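Local coordinates for protein Asp/Glu-specific dipeptidyl-peptidase (Flavobacterium psychrophilum, PDB 5JXF) that removes dipeptides from the N-terminus of oligopeptides as a serine-type peptidase of family S46, cleaving after aspartate or glutamate, at residues T588-G594 and F651-H656; V269-V274 and D702-L707; M283-T289 and D580-R586; K347-Q353 and W682-D688. All coordinates share one frame; numbering follows the deposited sequence.

Overall arrangement
Contacts 1 and 3 join strands of the antiparallel sheet, contact 2 packs the helix after strand 698-702 on V269-V274, and contact 4 sets helix 328-357 against a loop by the substrate site. Contact 1 (588-594 with 651-656) and contact 3 (283-289 with 580-586) work at the two ends of strand 586-591, their centres about 17 Å apart. Contact 2 (269-274 with 702-707) touches contact 1 through F651 CD1 and V274 CG2, 3.8 Å apart, and lies farthest from contact 4, about 29 Å between centres. Contact 4 (347-353 with 682-688) meets contact 3 at D688 and contact 1 at H656. Its K347 side chain comes, nearest atoms, to about 6 Å from the bound aspartic acid and about 7 Å from the bound arginine.

Contact 1: residues T588-G594 and F651-H656; sequences TYGKVKG and FIGTNH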
# COMPACT_ATOMS: atom_id res chain seq x y z
N THR A 588 -19.61 6.76 -22.85
CA THR A 588 -18.22 7.19 -22.76
C THR A 588 -17.37 6.06 -23.35
O THR A 588 -17.78 4.90 -23.34
CB THR A 588 -17.81 7.50 -21.30
OG1 THR A 588 -16.44 7.93 -21.26
CG2 THR A 588 -17.99 6.30 -20.41
N TYR A 589 -16.20 6.40 -23.88
CA TYR A 589 -15.34 5.42 -24.52
C TYR A 589 -13.88 5.67 -24.19
O TYR A 589 -13.52 6.74 -23.69
CB TYR A 589 -15.52 5.44 -26.03
CG TYR A 589 -15.52 6.84 -26.56
CD1 TYR A 589 -16.71 7.55 -26.66
CD2 TYR A 589 -14.34 7.48 -26.94
CE1 TYR A 589 -16.74 8.84 -27.10
CE2 TYR A 589 -14.37 8.79 -27.41
CZ TYR A 589 -15.58 9.45 -27.49
OH TYR A 589 -15.69 10.73 -27.95
N GLY A 590 -13.03 4.72 -24.54
CA GLY A 590 -11.61 4.89 -24.35
C GLY A 590 -10.93 3.59 -24.66
O GLY A 590 -11.31 2.90 -25.61
N LYS A 591 -9.95 3.22 -23.83
CA LYS A 591 -9.22 1.99 -24.07
C LYS A 591 -8.71 1.36 -22.78
O LYS A 591 -8.53 2.04 -21.77
CB LYS A 591 -8.05 2.27 -25.03
CG LYS A 591 -7.06 3.26 -24.46
CD LYS A 591 -6.26 3.95 -25.55
CE LYS A 591 -5.30 3.00 -26.24
NZ LYS A 591 -4.72 3.60 -27.46
N VAL A 592 -8.50 0.05 -22.83
CA VAL A 592 -7.85 -0.67 -21.76
C VAL A 592 -6.42 -0.11 -21.59
O VAL A 592 -5.60 -0.19 -22.51
CB VAL A 592 -7.84 -2.19 -22.05
CG1 VAL A 592 -7.13 -2.93 -20.94
CG2 VAL A 592 -9.27 -2.73 -22.23
N LYS A 593 -6.14 0.50 -20.44
CA LYS A 593 -4.89 1.21 -20.24
C LYS A 593 -4.54 1.26 -18.76
O LYS A 593 -5.36 1.69 -17.94
CB LYS A 593 -4.97 2.63 -20.79
CG LYS A 593 -3.61 3.31 -21.00
CD LYS A 593 -2.76 2.39 -21.87
CE LYS A 593 -1.75 3.11 -22.70
NZ LYS A 593 -1.32 2.19 -23.80
N GLY A 594 -3.32 0.87 -18.41
CA GLY A 594 -2.85 1.03 -17.04
C GLY A 594 -2.54 2.48 -16.72
O GLY A 594 -2.92 3.38 -17.48
N PHE A 651 -10.21 -5.48 -15.10
CA PHE A 651 -9.35 -4.61 -15.89
C PHE A 651 -9.81 -3.15 -15.80
O PHE A 651 -10.84 -2.85 -15.21
CB PHE A 651 -9.27 -5.07 -17.36
CG PHE A 651 -10.57 -4.96 -18.14
CD1 PHE A 651 -11.51 -5.97 -18.08
CD2 PHE A 651 -10.80 -3.88 -18.97
CE1 PHE A 651 -12.70 -5.88 -18.82
CE2 PHE A 651 -11.97 -3.79 -19.72
CZ PHE A 651 -12.92 -4.78 -19.64
N ILE A 652 -9.01 -2.25 -16.36
CA ILE A 652 -9.26 -0.82 -16.23
C ILE A 652 -9.06 -0.11 -17.57
O ILE A 652 -8.26 -0.55 -18.38
CB ILE A 652 -8.34 -0.13 -15.18
CG1 ILE A 652 -6.88 -0.57 -15.34
CG2 ILE A 652 -8.80 -0.45 -13.78
CD1 ILE A 652 -5.86 0.26 -14.45
N GLY A 653 -9.77 0.99 -17.76
CA GLY A 653 -9.61 1.80 -18.96
C GLY A 653 -9.79 3.29 -18.74
O GLY A 653 -10.06 3.76 -17.64
N THR A 654 -9.63 4.03 -19.82
CA THR A 654 -9.73 5.47 -19.78
C THR A 654 -11.17 5.99 -19.97
O THR A 654 -11.37 7.10 -20.42
CB THR A 654 -8.84 6.10 -20.85
OG1 THR A 654 -9.23 5.62 -22.14
CG2 THR A 654 -7.38 5.72 -20.60
N ASN A 655 -12.16 5.18 -19.60
CA ASN A 655 -13.55 5.64 -19.68
C ASN A 655 -13.90 6.54 -18.50
O ASN A 655 -13.51 6.29 -17.38
CB ASN A 655 -14.52 4.46 -19.72
CG ASN A 655 -14.16 3.45 -20.78
OD1 ASN A 655 -14.41 3.66 -21.96
ND2 ASN A 655 -13.60 2.32 -20.35
N HIS A 656 -14.66 7.60 -18.77
CA HIS A 656 -15.03 8.53 -17.72
C HIS A 656 -16.37 8.13 -17.13
O HIS A 656 -17.40 8.21 -17.80
CB HIS A 656 -15.10 9.95 -18.30
CG HIS A 656 -15.28 11.03 -17.26
ND1 HIS A 656 -15.52 12.35 -17.59
CD2 HIS A 656 -15.26 10.98 -15.91
CE1 HIS A 656 -15.65 13.06 -16.49
NE2 HIS A 656 -15.50 12.25 -15.45
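Four hydrogen bonds join T588-G594 to F651-H656, two between backbones and two through threonine hydroxyls. T654 N gives to K591 O at 3.0 Å and K593 N to I652 O at 3.1 Å, both donors tilted from the carbonyl planes. T654 also turns its hydroxyl back: with OG1 set between the backbone N and the carbonyl carbon (chi1 58°), it accepts from K591 N at 3.0 Å. T588 OG1 receives H656 N at 3.1 Å and is hydrogen-bonded to G39 O as well. A valine at T588 would probably leave H656 N and G39 O without this shared partner. Between these bonds a single beta bridge, V592 with G653, brings strand 586-591 round to strand 648-653 and closes six strands of the curled sheet into a barrel, consistent with the C-terminal beta-barrel of a chymotrypsin-like serine peptidase. The N655 amide is held by T280 and N698, on strands 279-284 and 698-702 of that sheet. Among apolar contacts, V592 CG2 meets the F651 ring obliquely, 3.8 Å from CD2, the two side chains crossing at about a right angle. T654 CG2 lies 3.9 Å from K593 CB, and I652 CD1 reaches G594 CA at 4.0 Å.

Contact 2: residues V269-V274 and D702-L707; sequences VSLDGV and DMRYVL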
# COMPACT_ATOMS: atom_id res chain seq x y z
N VAL A 269 -21.89 -11.92 -25.30
CA VAL A 269 -20.79 -11.87 -24.36
C VAL A 269 -19.55 -12.49 -24.98
O VAL A 269 -19.56 -13.65 -25.37
CB VAL A 269 -21.13 -12.62 -23.05
CG1 VAL A 269 -19.94 -12.58 -22.12
CG2 VAL A 269 -22.36 -12.02 -22.38
N SER A 270 -18.48 -11.71 -25.06
CA SER A 270 -17.22 -12.17 -25.62
C SER A 270 -16.44 -13.15 -24.71
O SER A 270 -16.46 -13.00 -23.50
CB SER A 270 -16.32 -10.98 -25.94
OG SER A 270 -15.04 -11.42 -26.33
N LEU A 271 -15.77 -14.14 -25.31
CA LEU A 271 -14.90 -15.06 -24.57
C LEU A 271 -13.43 -14.89 -24.96
O LEU A 271 -12.60 -15.66 -24.54
CB LEU A 271 -15.28 -16.53 -24.82
CG LEU A 271 -16.54 -17.14 -24.21
CD1 LEU A 271 -16.90 -18.44 -24.94
CD2 LEU A 271 -16.35 -17.40 -22.75
N ASP A 272 -13.15 -13.88 -25.78
CA ASP A 272 -11.82 -13.66 -26.33
C ASP A 272 -11.06 -12.62 -25.54
O ASP A 272 -9.97 -12.22 -25.94
CB ASP A 272 -11.90 -13.22 -27.80
CG ASP A 272 -12.28 -14.37 -28.73
OD1 ASP A 272 -12.57 -15.49 -28.23
OD2 ASP A 272 -12.29 -14.15 -29.97
N GLY A 273 -11.66 -12.15 -24.45
CA GLY A 273 -11.01 -11.24 -23.52
C GLY A 273 -10.58 -9.87 -24.01
O GLY A 273 -10.95 -9.42 -25.10
N VAL A 274 -9.79 -9.20 -23.16
CA VAL A 274 -9.31 -7.85 -23.44
C VAL A 274 -7.80 -7.76 -23.37
O VAL A 274 -7.17 -8.34 -22.48
CB VAL A 274 -9.88 -6.84 -22.45
CG1 VAL A 274 -11.42 -6.65 -22.66
CG2 VAL A 274 -9.60 -7.30 -21.03
N ASP A 702 -13.93 -8.43 -15.56
CA ASP A 702 -13.76 -9.17 -16.82
C ASP A 702 -14.92 -10.15 -16.99
O ASP A 702 -15.21 -10.89 -16.05
CB ASP A 702 -12.40 -9.90 -16.78
CG ASP A 702 -11.96 -10.38 -18.14
OD1 ASP A 702 -12.71 -11.16 -18.77
OD2 ASP A 702 -10.87 -9.95 -18.58
N MET A 703 -15.59 -10.19 -18.15
CA MET A 703 -16.77 -11.05 -18.33
C MET A 703 -16.37 -12.54 -18.24
O MET A 703 -17.16 -13.39 -17.82
CB MET A 703 -17.51 -10.75 -19.65
CG MET A 703 -18.58 -9.57 -19.53
SD MET A 703 -19.63 -9.75 -18.11
CE MET A 703 -20.46 -11.26 -18.59
N ARG A 704 -15.13 -12.86 -18.61
CA ARG A 704 -14.64 -14.22 -18.39
C ARG A 704 -14.71 -14.66 -16.91
O ARG A 704 -15.06 -15.80 -16.63
CB ARG A 704 -13.20 -14.36 -18.90
CG ARG A 704 -13.12 -14.34 -20.42
CD ARG A 704 -11.68 -14.28 -20.89
NE ARG A 704 -11.07 -13.00 -20.54
CZ ARG A 704 -9.83 -12.65 -20.87
NH1 ARG A 704 -9.07 -13.49 -21.57
NH2 ARG A 704 -9.34 -11.46 -20.49
N TYR A 705 -14.42 -13.76 -15.98
CA TYR A 705 -14.54 -14.07 -14.55
C TYR A 705 -15.99 -14.18 -14.10
O TYR A 705 -16.33 -15.05 -13.28
CB TYR A 705 -13.82 -13.01 -13.71
CG TYR A 705 -13.69 -13.38 -12.25
CD1 TYR A 705 -13.14 -14.59 -11.87
CD2 TYR A 705 -14.09 -12.50 -11.25
CE1 TYR A 705 -13.02 -14.94 -10.54
CE2 TYR A 705 -13.96 -12.83 -9.92
CZ TYR A 705 -13.42 -14.05 -9.58
OH TYR A 705 -13.32 -14.38 -8.26
N VAL A 706 -16.85 -13.29 -14.61
CA VAL A 706 -18.28 -13.40 -14.33
C VAL A 706 -18.81 -14.78 -14.71
O VAL A 706 -19.40 -15.49 -13.88
CB VAL A 706 -19.09 -12.32 -15.07
CG1 VAL A 706 -20.59 -12.53 -14.85
CG2 VAL A 706 -18.65 -10.94 -14.62
N LEU A 707 -18.56 -15.18 -15.95
CA LEU A 707 -19.08 -16.46 -16.43
C LEU A 707 -18.45 -17.64 -15.67
O LEU A 707 -19.15 -18.58 -15.29
CB LEU A 707 -18.85 -16.60 -17.93
CG LEU A 707 -19.44 -15.54 -18.86
CD1 LEU A 707 -18.99 -15.81 -20.29
CD2 LEU A 707 -20.97 -15.50 -18.78
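R704 lays its guanidinium against G273, whose CA sits over the centre of one face, 3.2 Å from CZ. The arginine is bent at chi3 (-67°), and this turn brings its flat end beside D702 at the start of its own helix. There it grips the carboxylate side-on: NE gives to D702 OD1 at 3.0 Å and NH2 to D702 OD2 at 2.9 Å, both oxygens lying near the guanidinium plane. D702 OD1 does double duty, since as N-cap it also accepts R704 N through its anti lone pair. NH1 has a further salt bridge to E643. A leucine in place of R704 would probably leave both D702 and E643 without their charged mate and uncover the G273 backbone. Farther along, V269 projects CG1 between two helix residues, 3.8 Å from M703 CE and equally far from L707 CD1. M703, folded at chi2 and chi3, crosses the valine at about a right angle, whereas L707 slides past it in the opposite direction. L707 CD1 also meets L271 CD2 at 3.9 Å. Helix 703-713 begins directly after strand 698-702 and packs on strand 269-270, with L725 of the parallel partner strand 725-726 touching V269, L271 and L707.

Contact 3: residues M283-T289 and D580-R586; sequences MGYPGKT and DANSTLR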
# COMPACT_ATOMS: atom_id res chain seq x y z
N MET A 283 -21.68 2.45 -21.50
CA MET A 283 -22.97 3.13 -21.57
C MET A 283 -23.66 2.99 -20.21
O MET A 283 -23.71 1.91 -19.65
CB MET A 283 -23.83 2.53 -22.69
CG MET A 283 -25.01 3.39 -23.12
SD MET A 283 -25.93 2.68 -24.56
CE MET A 283 -24.50 1.90 -25.36
N GLY A 284 -24.15 4.08 -19.65
CA GLY A 284 -24.80 3.96 -18.37
C GLY A 284 -25.51 5.21 -17.92
O GLY A 284 -25.76 6.12 -18.72
N TYR A 285 -25.85 5.24 -16.64
CA TYR A 285 -26.60 6.35 -16.09
C TYR A 285 -25.85 7.07 -14.94
O TYR A 285 -26.28 7.03 -13.78
CB TYR A 285 -27.97 5.86 -15.61
CG TYR A 285 -28.78 5.20 -16.71
CD1 TYR A 285 -28.53 3.87 -17.08
CD2 TYR A 285 -29.81 5.88 -17.37
CE1 TYR A 285 -29.25 3.27 -18.09
CE2 TYR A 285 -30.55 5.26 -18.39
CZ TYR A 285 -30.26 3.97 -18.73
OH TYR A 285 -30.95 3.32 -19.71
N PRO A 286 -24.75 7.75 -15.28
CA PRO A 286 -23.98 8.50 -14.28
C PRO A 286 -24.86 9.54 -13.59
O PRO A 286 -25.57 10.31 -14.24
CB PRO A 286 -22.88 9.17 -15.11
CG PRO A 286 -23.44 9.28 -16.48
CD PRO A 286 -24.28 8.02 -16.65
N GLY A 287 -24.82 9.51 -12.26
CA GLY A 287 -25.67 10.34 -11.44
C GLY A 287 -25.35 11.82 -11.48
O GLY A 287 -26.18 12.64 -11.89
N LYS A 288 -24.14 12.19 -11.05
CA LYS A 288 -23.82 13.60 -10.93
C LYS A 288 -22.36 13.90 -11.25
O LYS A 288 -21.47 13.12 -10.94
CB LYS A 288 -24.19 14.11 -9.53
CG LYS A 288 -24.15 15.63 -9.42
CD LYS A 288 -24.74 16.14 -8.11
CE LYS A 288 -23.97 15.62 -6.91
NZ LYS A 288 -24.50 16.17 -5.62
N THR A 289 -22.14 15.04 -11.88
CA THR A 289 -20.81 15.52 -12.21
C THR A 289 -20.82 17.05 -12.19
O THR A 289 -21.86 17.65 -12.43
CB THR A 289 -20.36 14.92 -13.56
OG1 THR A 289 -19.42 13.85 -13.32
CG2 THR A 289 -19.78 15.94 -14.49
N ASP A 580 -22.91 17.99 -17.72
CA ASP A 580 -22.65 17.33 -16.44
C ASP A 580 -23.56 16.12 -16.37
O ASP A 580 -24.62 16.12 -16.97
CB ASP A 580 -22.90 18.29 -15.27
CG ASP A 580 -21.69 19.20 -14.94
OD1 ASP A 580 -20.53 18.73 -14.92
OD2 ASP A 580 -21.90 20.41 -14.68
N ALA A 581 -23.16 15.08 -15.65
CA ALA A 581 -24.05 13.93 -15.48
C ALA A 581 -25.29 14.37 -14.71
O ALA A 581 -25.21 15.26 -13.86
CB ALA A 581 -23.33 12.78 -14.76
N ASN A 582 -26.42 13.75 -15.02
CA ASN A 582 -27.68 14.07 -14.36
C ASN A 582 -28.60 12.87 -14.34
O ASN A 582 -29.81 13.01 -14.55
CB ASN A 582 -28.37 15.25 -15.06
CG ASN A 582 -28.72 14.96 -16.51
OD1 ASN A 582 -28.35 13.91 -17.06
ND2 ASN A 582 -29.41 15.89 -17.15
N SER A 583 -28.01 11.70 -14.10
CA SER A 583 -28.72 10.42 -14.05
C SER A 583 -29.50 10.11 -15.34
O SER A 583 -30.55 9.47 -15.30
CB SER A 583 -29.66 10.37 -12.85
OG SER A 583 -29.09 11.01 -11.73
N THR A 584 -28.97 10.52 -16.49
CA THR A 584 -29.51 10.10 -17.79
C THR A 584 -28.50 9.25 -18.59
O THR A 584 -27.31 9.26 -18.31
CB THR A 584 -29.92 11.29 -18.64
OG1 THR A 584 -28.77 12.09 -18.94
CG2 THR A 584 -30.98 12.14 -17.89
N LEU A 585 -29.02 8.52 -19.57
CA LEU A 585 -28.22 7.60 -20.37
C LEU A 585 -27.09 8.31 -21.11
O LEU A 585 -27.33 9.25 -21.85
CB LEU A 585 -29.13 6.88 -21.37
CG LEU A 585 -28.52 5.81 -22.28
CD1 LEU A 585 -27.96 4.71 -21.47
CD2 LEU A 585 -29.61 5.28 -23.24
N ARG A 586 -25.86 7.87 -20.89
CA ARG A 586 -24.71 8.50 -21.54
C ARG A 586 -23.77 7.43 -22.06
O ARG A 586 -23.78 6.32 -21.59
CB ARG A 586 -23.89 9.42 -20.62
CG ARG A 586 -24.58 10.51 -19.91
CD ARG A 586 -25.15 11.57 -20.84
NE ARG A 586 -25.84 12.58 -20.05
CZ ARG A 586 -25.24 13.62 -19.50
NH1 ARG A 586 -23.94 13.81 -19.70
NH2 ARG A 586 -25.93 14.49 -18.78
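G284 and R586, an antiparallel hydrogen-bonded pair, exchange two backbone hydrogen bonds, R586 N to G284 O at 2.8 Å and G284 N to R586 O at 3.0 Å, each nearly straight onto its carbonyl. Where the chains leave the sheet, S583 N gives to P286 O at 2.8 Å, and S583 OG adds a weak bond to G287 O. The loop 580-586 is braced from inside by R586, whose chain bends at chi2 (-65°) and turns its guanidinium back along the loop. NH2 donates to D580 O and, from above the amide plane, to N582 OD1; NE meets T584 OG1 in the guanidinium plane. T584 OG1 in turn donates to N582 OD1 in the plane of that amide, while N582 ND2 is hydrogen-bonded to T191 O.

L585 lies over the Y285 ring, its CD1 4.1 Å from the centroid and 27° off the normal, a CH-pi contact. The same methyl meets M283 CG at 3.6 Å. Y285 OH is held by V78 O, and its ring stacks with H80. P286 CB packs on A581 CB at 3.7 Å, while P286 CG rests against R586 CG. G287, backbone-bonded to G659, itself lies about 8 Å, nearest atoms, from the bound aspartic acid. G284-R586 is the end pair of strands 279-284 and 586-591, neighbours in a beta-barrel consistent with the chymotrypsin-like fold, and the loop after G284 leads to the substrate pocket.

Contact 4: residues K347-Q353 and W682-D688; sequences KWIGESQ and WEGTMSD
W682 turns one face of its indole to the helix backbone at G350, whose CA stands 3.6 Å from the centroid of the six-membered ring, displaced toward its rim, in a CH-pi contact. CG anti to the backbone N (chi1 -174°) carries the indole to the helix, and chi2 (-120°) turns its face to G350. I349 approaches differently: its CG2 comes to the ring edge, in plane, 3.8 Å from CH2. The approach at G350 is close, for a CB here would collide with both the indole and T685 OG1. That hydroxyl lies 3.1 Å from G350 C but donates to W682 O, in the plane of the carbonyl. W682 O accepts T685 N as well, so two bonds fix T685 against it.

At the other end K347 stretches its extended chain to D688 and crosses it at about a right angle. NZ forms a salt bridge with OD2 at 2.9 Å, coming from above the carboxylate plane. The other oxygen, OD1, accepts T658 OG1 and has a long, weak ion pair with R680, the residue probably responsible for acidic P1 specificity. Beside the salt bridge a water ties the segments together: it donates to E351 OE2 at 2.7 Å and to T685 O, and accepts D688 N. E351 extends alongside T685, its CB 3.7 Å from T685 O, while OE1 is held by N306.

Helix 328-357 is wedged between the loop that follows strand 673-680 and helix 295-325, whose N306, I310 and R313 pack on W348; W229 touches both K347 and T685.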
# COMPACT_ATOMS: atom_id res chain seq x y z
N LYS A 347 -14.76 7.78 -0.59
CA LYS A 347 -14.69 8.56 -1.83
C LYS A 347 -14.18 9.96 -1.54
O LYS A 347 -13.32 10.50 -2.24
CB LYS A 347 -16.07 8.65 -2.55
CG LYS A 347 -15.98 9.41 -3.87
CD LYS A 347 -17.33 9.98 -4.32
CE LYS A 347 -17.17 10.90 -5.52
NZ LYS A 347 -18.48 11.23 -6.12
N TRP A 348 -14.74 10.55 -0.48
CA TRP A 348 -14.48 11.94 -0.16
C TRP A 348 -13.03 12.13 0.29
O TRP A 348 -12.41 13.16 -0.00
CB TRP A 348 -15.47 12.43 0.89
CG TRP A 348 -16.89 12.57 0.33
CD1 TRP A 348 -17.23 12.80 -0.97
CD2 TRP A 348 -18.13 12.49 1.05
NE1 TRP A 348 -18.60 12.86 -1.11
CE2 TRP A 348 -19.17 12.67 0.12
CE3 TRP A 348 -18.46 12.26 2.39
CZ2 TRP A 348 -20.51 12.65 0.49
CZ3 TRP A 348 -19.79 12.25 2.75
CH2 TRP A 348 -20.80 12.44 1.81
N ILE A 349 -12.49 11.13 0.98
CA ILE A 349 -11.07 11.16 1.34
C ILE A 349 -10.23 11.26 0.07
O ILE A 349 -9.45 12.21 -0.09
CB ILE A 349 -10.70 9.91 2.18
CG1 ILE A 349 -11.39 10.01 3.55
CG2 ILE A 349 -9.17 9.73 2.31
CD1 ILE A 349 -11.33 8.75 4.38
N GLY A 350 -10.45 10.34 -0.87
CA GLY A 350 -9.75 10.35 -2.15
C GLY A 350 -9.96 11.60 -2.97
O GLY A 350 -9.03 12.11 -3.59
N GLU A 351 -11.19 12.10 -2.98
CA GLU A 351 -11.52 13.27 -3.76
C GLU A 351 -10.78 14.49 -3.24
O GLU A 351 -10.17 15.24 -4.02
CB GLU A 351 -13.03 13.50 -3.74
CG GLU A 351 -13.45 14.77 -4.44
CD GLU A 351 -14.97 14.96 -4.43
OE1 GLU A 351 -15.55 15.27 -3.36
OE2 GLU A 351 -15.58 14.77 -5.51
N SER A 352 -10.82 14.71 -1.93
CA SER A 352 -10.08 15.81 -1.32
C SER A 352 -8.57 15.62 -1.54
O SER A 352 -7.85 16.59 -1.78
CB SER A 352 -10.40 15.92 0.17
OG SER A 352 -11.77 16.24 0.38
N GLN A 353 -8.12 14.37 -1.48
CA GLN A 353 -6.71 14.04 -1.69
C GLN A 353 -6.25 14.41 -3.11
O GLN A 353 -5.26 15.13 -3.27
CB GLN A 353 -6.45 12.55 -1.43
CG GLN A 353 -4.97 12.15 -1.43
CD GLN A 353 -4.73 10.73 -0.92
OE1 GLN A 353 -5.40 10.27 0.02
NE2 GLN A 353 -3.78 10.03 -1.53
N TRP A 682 -8.24 4.84 -7.11
CA TRP A 682 -8.04 5.82 -6.02
C TRP A 682 -7.68 7.21 -6.51
O TRP A 682 -8.26 8.20 -6.09
CB TRP A 682 -6.96 5.33 -5.06
CG TRP A 682 -6.80 6.19 -3.85
CD1 TRP A 682 -5.67 6.87 -3.46
CD2 TRP A 682 -7.80 6.48 -2.87
NE1 TRP A 682 -5.92 7.56 -2.30
CE2 TRP A 682 -7.21 7.33 -1.91
CE3 TRP A 682 -9.14 6.09 -2.70
CZ2 TRP A 682 -7.91 7.81 -0.80
CZ3 TRP A 682 -9.84 6.57 -1.59
CH2 TRP A 682 -9.22 7.42 -0.66
N GLU A 683 -6.73 7.25 -7.43
CA GLU A 683 -6.22 8.50 -7.96
C GLU A 683 -7.25 9.34 -8.71
O GLU A 683 -7.06 10.54 -8.89
CB GLU A 683 -5.02 8.21 -8.87
CG GLU A 683 -3.77 7.74 -8.09
CD GLU A 683 -3.90 6.33 -7.53
OE1 GLU A 683 -4.71 5.53 -8.08
OE2 GLU A 683 -3.20 6.02 -6.55
N GLY A 684 -8.34 8.71 -9.16
CA GLY A 684 -9.31 9.43 -9.95
C GLY A 684 -10.63 9.60 -9.23
O GLY A 684 -11.66 9.82 -9.87
N THR A 685 -10.61 9.51 -7.91
CA THR A 685 -11.84 9.67 -7.14
C THR A 685 -12.29 11.12 -7.18
O THR A 685 -13.39 11.47 -6.77
CB THR A 685 -11.64 9.22 -5.70
OG1 THR A 685 -10.35 9.62 -5.26
CG2 THR A 685 -11.70 7.71 -5.62
N MET A 686 -11.42 11.97 -7.73
CA MET A 686 -11.69 13.38 -7.92
C MET A 686 -12.43 13.69 -9.21
O MET A 686 -12.80 14.84 -9.46
CB MET A 686 -10.37 14.15 -7.93
CG MET A 686 -9.52 13.70 -9.11
SD MET A 686 -7.92 14.49 -9.19
CE MET A 686 -8.42 16.19 -9.08
N SER A 687 -12.64 12.67 -10.04
CA SER A 687 -12.99 12.93 -11.44
C SER A 687 -14.35 13.61 -11.71
O SER A 687 -14.59 14.01 -12.83
CB SER A 687 -12.91 11.64 -12.24
OG SER A 687 -13.71 10.63 -11.65
N ASP A 688 -15.20 13.74 -10.69
CA ASP A 688 -16.46 14.49 -10.84
C ASP A 688 -16.22 15.99 -10.86
O ASP A 688 -17.09 16.77 -11.27
CB ASP A 688 -17.42 14.21 -9.68
CG ASP A 688 -17.94 12.80 -9.66
OD1 ASP A 688 -17.56 11.98 -10.53
OD2 ASP A 688 -18.73 12.50 -8.73
O HOH W 1 -15.30 13.24 -7.66